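Local coordinates for diaminopropionate ammonia-lyase (Escherichia coli, PDB 4D9M), which uses pyridoxal 5'-phosphate to eliminate ammonia from both L- and D-2,3-diaminopropionate, giving pyruvate and ammonia, at residues Arg333-Glu338 and Glu377-Val382; His226-Ala231 and Ala369-Ile374. One frame throughout, in Å; residues are numbered along the deposited sequence.

Contact 1: residues Arg333-Glu338 and Glu377-Val382; sequences RIISGE and EGDTDV. With 0JO (2-{[(E)-{3-hydroxy-2-methyl-5-[(phosphonooxy)methyl]pyridin-4-yl}methylidene]amino}prop-2-enoic acid), chain D.
Gly337 N donates a nearly straight hydrogen bond to Glu377 O (2.8 Å, 171° at the hydrogen), joining two loops of this fold type II (tryptophan synthase beta-like) pyridoxal-phosphate enzyme, one leading into helix 338-351, the other following strand 370-375. The donor lies above the carbonyl plane, and the same oxygen also receives a CA-H...O contact from Ser336. A second such contact runs the other way, from Gly378 CA to Ile335 O at 3.3 Å. Gly337, with no side chain, lets Glu377 OE2 come to 3.6 Å from its CA. Beside this backbone seam, the CG2 branch of Ile335, anti to its backbone N, rests against the carboxylate carbon CG of Asp379 (3.5 Å), while Tyr385 of helix 382-391 also packs on both residues. Glu377 reaches the ligand with its aliphatic part: CG lies 3.3 Å from methyl C2A of the bound aminoacrylate-pyridoxal phosphate adduct. Its carboxylate is held by Thr380 OG1, which donates to OE1 from above the carboxylate plane, and by Asn122. Glu338 OE2 and Glu377 OE2 approach to 4.1 Å with their carboxylate planes almost perpendicular. Farther out, a water donates to Glu338 OE1 and accepts from Asp381 N at 2.8 Å.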
loop_
_atom_site.group_PDB
_atom_site.type_symbol
_atom_site.label_atom_id
_atom_site.label_comp_id
_atom_site.label_asym_id
_atom_site.label_seq_id
_atom_site.Cartn_x
_atom_site.Cartn_y
_atom_site.Cartn_z
ATOM N N ARG B 333 6.718 2.090 6.094
ATOM C CA ARG B 333 6.149 1.063 5.225
ATOM C C ARG B 333 6.840 -0.277 5.466
ATOM O O ARG B 333 8.061 -0.336 5.619
ATOM C CB ARG B 333 6.298 1.501 3.770
ATOM C CG ARG B 333 5.668 0.585 2.743
ATOM C CD ARG B 333 5.568 1.306 1.412
ATOM N NE ARG B 333 5.340 0.373 0.322
ATOM C CZ ARG B 333 6.289 -0.058 -0.507
ATOM N NH1 ARG B 333 7.544 0.373 -0.384
ATOM N NH2 ARG B 333 5.982 -0.915 -1.469
ATOM N N ILE B 334 6.042 -1.343 5.527
ATOM C CA ILE B 334 6.556 -2.701 5.677
ATOM C C ILE B 334 5.980 -3.634 4.598
ATOM O O ILE B 334 4.755 -3.731 4.424
ATOM C CB ILE B 334 6.240 -3.280 7.074
ATOM C CG1 ILE B 334 6.964 -2.490 8.169
ATOM C CG2 ILE B 334 6.596 -4.762 7.145
ATOM C CD1 ILE B 334 6.381 -2.681 9.556
ATOM N N ILE B 335 6.869 -4.322 3.884
ATOM C CA ILE B 335 6.455 -5.375 2.956
ATOM C C ILE B 335 6.219 -6.637 3.783
ATOM O O ILE B 335 7.155 -7.178 4.381
ATOM C CB ILE B 335 7.511 -5.640 1.845
ATOM C CG1 ILE B 335 7.990 -4.340 1.176
ATOM C CG2 ILE B 335 6.966 -6.600 0.803
ATOM C CD1 ILE B 335 6.888 -3.439 0.649
ATOM N N SER B 336 4.969 -7.088 3.840
ATOM C CA SER B 336 4.626 -8.264 4.636
ATOM C C SER B 336 3.789 -9.259 3.844
ATOM O O SER B 336 2.774 -8.883 3.259
ATOM C CB SER B 336 3.872 -7.854 5.902
ATOM O OG SER B 336 3.788 -8.940 6.821
ATOM N N GLY B 337 4.212 -10.525 3.850
ATOM C CA GLY B 337 3.524 -11.600 3.119
ATOM C C GLY B 337 2.318 -12.144 3.858
ATOM O O GLY B 337 2.042 -11.743 4.997
ATOM N N GLU B 338 1.601 -13.065 3.211
ATOM C CA GLU B 338 0.346 -13.613 3.744
ATOM C C GLU B 338 0.488 -14.157 5.172
ATOM O O GLU B 338 -0.274 -13.775 6.072
ATOM C CB GLU B 338 -0.216 -14.695 2.824
ATOM C CG GLU B 338 -0.365 -14.286 1.363
ATOM C CD GLU B 338 0.928 -14.419 0.560
ATOM O OE1 GLU B 338 1.184 -13.530 -0.284
ATOM O OE2 GLU B 338 1.688 -15.403 0.769
ATOM N N GLU B 377 7.639 -12.671 7.233
ATOM C CA GLU B 377 8.154 -12.664 5.859
ATOM C C GLU B 377 7.679 -11.451 5.047
ATOM O O GLU B 377 6.613 -10.899 5.302
ATOM C CB GLU B 377 7.747 -13.944 5.123
ATOM C CG GLU B 377 6.241 -14.142 5.054
ATOM C CD GLU B 377 5.796 -15.104 3.974
ATOM O OE1 GLU B 377 6.619 -15.919 3.481
ATOM O OE2 GLU B 377 4.600 -15.043 3.623
ATOM N N GLY B 378 8.475 -11.065 4.054
ATOM C CA GLY B 378 8.061 -10.068 3.080
ATOM C C GLY B 378 7.275 -10.676 1.932
ATOM O O GLY B 378 6.573 -11.673 2.107
ATOM N N ASP B 379 7.396 -10.067 0.753
ATOM C CA ASP B 379 6.647 -10.507 -0.426
ATOM C C ASP B 379 7.263 -11.730 -1.105
ATOM O O ASP B 379 7.706 -11.657 -2.253
ATOM C CB ASP B 379 6.443 -9.359 -1.424
ATOM C CG ASP B 379 7.739 -8.702 -1.863
ATOM O OD1 ASP B 379 8.796 -8.927 -1.242
ATOM O OD2 ASP B 379 7.693 -7.939 -2.849
ATOM N N THR B 380 7.261 -12.857 -0.395
ATOM C CA THR B 380 7.883 -14.090 -0.880
ATOM C C THR B 380 7.185 -14.656 -2.121
ATOM O O THR B 380 7.816 -15.304 -2.947
ATOM C CB THR B 380 7.999 -15.153 0.230
ATOM O OG1 THR B 380 6.767 -15.225 0.953
ATOM C CG2 THR B 380 9.116 -14.785 1.190
ATOM N N ASP B 381 5.884 -14.397 -2.237
ATOM C CA ASP B 381 5.125 -14.661 -3.455
ATOM C C ASP B 381 4.718 -13.307 -4.020
ATOM O O ASP B 381 3.680 -12.760 -3.627
ATOM C CB ASP B 381 3.891 -15.519 -3.137
ATOM C CG ASP B 381 3.067 -15.883 -4.376
ATOM O OD1 ASP B 381 3.096 -15.165 -5.389
ATOM O OD2 ASP B 381 2.351 -16.897 -4.326
ATOM N N VAL B 382 5.529 -12.763 -4.931
ATOM C CA VAL B 382 5.283 -11.413 -5.455
ATOM C C VAL B 382 3.947 -11.328 -6.178
ATOM O O VAL B 382 3.272 -10.298 -6.118
ATOM C CB VAL B 382 6.433 -10.846 -6.341
ATOM C CG1 VAL B 382 7.726 -10.743 -5.548
ATOM C CG2 VAL B 382 6.646 -11.668 -7.608
HETATM O O 0JO D . 8.855 -22.414 5.892
HETATM C C 0JO D . 8.024 -23.347 5.995
HETATM O OXT 0JO D . 8.159 -24.432 5.368
HETATM C CA 0JO D . 6.867 -23.142 6.872
HETATM C CB 0JO D . 6.077 -24.139 7.261
HETATM N N 0JO D . 6.628 -21.877 7.253
HETATM C C4A 0JO D . 6.210 -21.512 8.395
HETATM C C4 0JO D . 6.002 -20.065 8.672
HETATM C C3 0JO D . 6.438 -19.108 7.761
HETATM O O3 0JO D . 7.054 -19.473 6.598
HETATM C C2 0JO D . 6.237 -17.762 8.041
HETATM C C2A 0JO D . 6.697 -16.718 7.072
HETATM N N1 0JO D . 5.633 -17.361 9.181
HETATM C C6 0JO D . 5.212 -18.262 10.077
HETATM C C5 0JO D . 5.382 -19.624 9.843
HETATM C C5A 0JO D . 4.876 -20.581 10.892
HETATM O OP4 0JO D . 5.969 -21.031 11.675
HETATM P P 0JO D . 5.883 -22.465 12.386
HETATM O OP3 0JO D . 4.619 -22.400 13.199
HETATM O OP1 0JO D . 7.164 -22.507 13.178
HETATM O OP2 0JO D . 5.792 -23.456 11.245
HETATM O O HOH W 1 4.167 -12.996 -0.589
#

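Contact 2: residues His226-Ala231 and Ala369-Ile374; sequences HVLLQA and AVVLVI
Strands 226-230 and 370-374 run parallel, His226 beside Val371 and Val227 beside Leu372, diverging by 20° toward their C-terminal ends. His226 N donates to Val370 O and Leu372 N to His226 O (3.0 Å), then Leu228 N meets Leu372 O. Where the strands part, a water replaces the direct bond, accepting from Ile374 N and lying 2.7 Å from Leu228 O. Gln230, bent at chi2 (-86°), continues the link: its NE2 reaches Ile374 O (2.8 Å), almost in line with the carbonyl, and also binds Ser339 O. An amide suits this buried end, donating to carbonyls while OE1 faces the water. The His226 ring meets the Ala369 methyl (CB to ND1 and CE1, both 3.8 Å); its NE2 is hydrogen-bonded to Leu363 O. Most remaining side-chain contacts join branched apolar residues, as fits a sheet interior. Leu228 CD1 touches both Val371 CG1 and Val373 CG2 (3.9 Å each) on one face; on the other, Val227 CG2 lies alongside Leu372 CG at 4.2 Å. Leu229 CD2 meets Ile374 CG1 at 3.8 Å, the side chains pointing the same way. Helix 338-351 packs on Leu228 and Val371, helix 235-248 on Leu229 and Ile374, and strand 254-260 continues the sheet beyond strand 226-230.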
loop_
_atom_site.group_PDB
_atom_site.type_symbol
_atom_site.label_atom_id
_atom_site.label_comp_id
_atom_site.label_asym_id
_atom_site.label_seq_id
_atom_site.Cartn_x
_atom_site.Cartn_y
_atom_site.Cartn_z
ATOM N N HIS B 226 1.812 -7.090 25.172
ATOM C CA HIS B 226 1.241 -8.093 24.283
ATOM C C HIS B 226 2.226 -8.576 23.253
ATOM O O HIS B 226 3.114 -7.836 22.821
ATOM C CB HIS B 226 0.018 -7.527 23.561
ATOM C CG HIS B 226 -1.152 -7.238 24.464
ATOM N ND1 HIS B 226 -1.152 -6.228 25.353
ATOM C CD2 HIS B 226 -2.395 -7.858 24.576
ATOM C CE1 HIS B 226 -2.325 -6.207 26.012
ATOM N NE2 HIS B 226 -3.085 -7.208 25.540
ATOM N N VAL B 227 2.070 -9.834 22.854
ATOM C CA VAL B 227 2.696 -10.339 21.646
ATOM C C VAL B 227 1.710 -11.183 20.843
ATOM O O VAL B 227 0.990 -12.016 21.398
ATOM C CB VAL B 227 4.036 -11.078 21.911
ATOM C CG1 VAL B 227 3.834 -12.374 22.691
ATOM C CG2 VAL B 227 4.776 -11.331 20.600
ATOM N N LEU B 228 1.653 -10.917 19.543
ATOM C CA LEU B 228 0.866 -11.716 18.616
ATOM C C LEU B 228 1.826 -12.615 17.842
ATOM O O LEU B 228 2.775 -12.128 17.213
ATOM C CB LEU B 228 0.102 -10.809 17.656
ATOM C CG LEU B 228 -1.002 -9.919 18.229
ATOM C CD1 LEU B 228 -1.065 -8.617 17.448
ATOM C CD2 LEU B 228 -2.344 -10.631 18.165
ATOM N N LEU B 229 1.601 -13.924 17.920
ATOM C CA LEU B 229 2.453 -14.896 17.236
ATOM C C LEU B 229 1.637 -15.753 16.296
ATOM O O LEU B 229 0.750 -16.498 16.730
ATOM C CB LEU B 229 3.205 -15.774 18.240
ATOM C CG LEU B 229 4.143 -15.023 19.197
ATOM C CD1 LEU B 229 4.678 -15.946 20.279
ATOM C CD2 LEU B 229 5.273 -14.354 18.427
ATOM N N GLN B 230 1.914 -15.618 15.002
ATOM C CA GLN B 230 1.291 -16.472 14.003
ATOM C C GLN B 230 1.838 -17.888 14.154
ATOM O O GLN B 230 2.963 -18.083 14.624
ATOM C CB GLN B 230 1.485 -15.939 12.570
ATOM C CG GLN B 230 2.916 -15.608 12.166
ATOM C CD GLN B 230 3.322 -14.199 12.559
ATOM O OE1 GLN B 230 3.675 -13.936 13.712
ATOM N NE2 GLN B 230 3.279 -13.286 11.600
ATOM N N ALA B 231 1.033 -18.870 13.768
ATOM C CA ALA B 231 1.426 -20.259 13.931
ATOM C C ALA B 231 1.060 -21.118 12.735
ATOM O O ALA B 231 -0.028 -20.984 12.165
ATOM C CB ALA B 231 0.819 -20.835 15.203
ATOM N N ALA B 369 -1.513 -0.609 26.024
ATOM C CA ALA B 369 -0.971 -1.825 25.422
ATOM C C ALA B 369 0.204 -1.546 24.493
ATOM O O ALA B 369 0.106 -0.745 23.562
ATOM C CB ALA B 369 -2.060 -2.600 24.695
ATOM N N VAL B 370 1.330 -2.176 24.790
ATOM C CA VAL B 370 2.488 -2.107 23.918
ATOM C C VAL B 370 2.527 -3.452 23.198
ATOM O O VAL B 370 2.832 -4.491 23.799
ATOM C CB VAL B 370 3.783 -1.813 24.698
ATOM C CG1 VAL B 370 4.986 -1.822 23.765
ATOM C CG2 VAL B 370 3.673 -0.470 25.412
ATOM N N VAL B 371 2.155 -3.421 21.923
ATOM C CA VAL B 371 1.907 -4.644 21.172
ATOM C C VAL B 371 3.068 -4.949 20.238
ATOM O O VAL B 371 3.362 -4.175 19.317
ATOM C CB VAL B 371 0.580 -4.577 20.379
ATOM C CG1 VAL B 371 0.087 -5.977 20.051
ATOM C CG2 VAL B 371 -0.487 -3.837 21.175
ATOM N N LEU B 372 3.744 -6.061 20.516
ATOM C CA LEU B 372 4.773 -6.585 19.627
ATOM C C LEU B 372 4.139 -7.529 18.619
ATOM O O LEU B 372 3.411 -8.456 18.992
ATOM C CB LEU B 372 5.873 -7.314 20.406
ATOM C CG LEU B 372 7.025 -7.975 19.628
ATOM C CD1 LEU B 372 7.730 -7.013 18.674
ATOM C CD2 LEU B 372 8.023 -8.603 20.589
ATOM N N VAL B 373 4.441 -7.271 17.348
ATOM C CA VAL B 373 3.979 -8.055 16.210
ATOM C C VAL B 373 5.210 -8.531 15.430
ATOM O O VAL B 373 6.178 -7.777 15.256
ATOM C CB VAL B 373 3.104 -7.192 15.268
ATOM C CG1 VAL B 373 2.599 -8.011 14.088
ATOM C CG2 VAL B 373 1.938 -6.560 16.020
ATOM N N ILE B 374 5.167 -9.776 14.956
ATOM C CA ILE B 374 6.258 -10.329 14.151
ATOM C C ILE B 374 5.843 -10.433 12.689
ATOM O O ILE B 374 4.979 -11.248 12.335
ATOM C CB ILE B 374 6.722 -11.724 14.659
ATOM C CG1 ILE B 374 6.839 -11.756 16.192
ATOM C CG2 ILE B 374 8.022 -12.148 13.975
ATOM C CD1 ILE B 374 7.842 -10.780 16.773
HETATM O O HOH W 2 2.697 -11.430 14.560
#

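Overall arrangement
Both contacts are buried, but contact 2 is regular sheet core and contact 1 an irregular meeting of loops. Their second segments are neighbours in sequence: strand 370-375 pairs in contact 2 and then leads into the loop 377-382 of contact 1, about 18 Å away between centres. Helix 338-351 likewise serves both, starting at contact 1 and covering one face of the sheet in contact 2. The chemistry follows the place. In contact 2 repeated backbone bonds and branched hydrocarbon side chains predominate, with polar groups gathered at its ends; contact 1 relies on glycines, carboxylates and a single direct backbone bond. Residues of both regions, Glu377 and Ala231, touch the cofactor adduct.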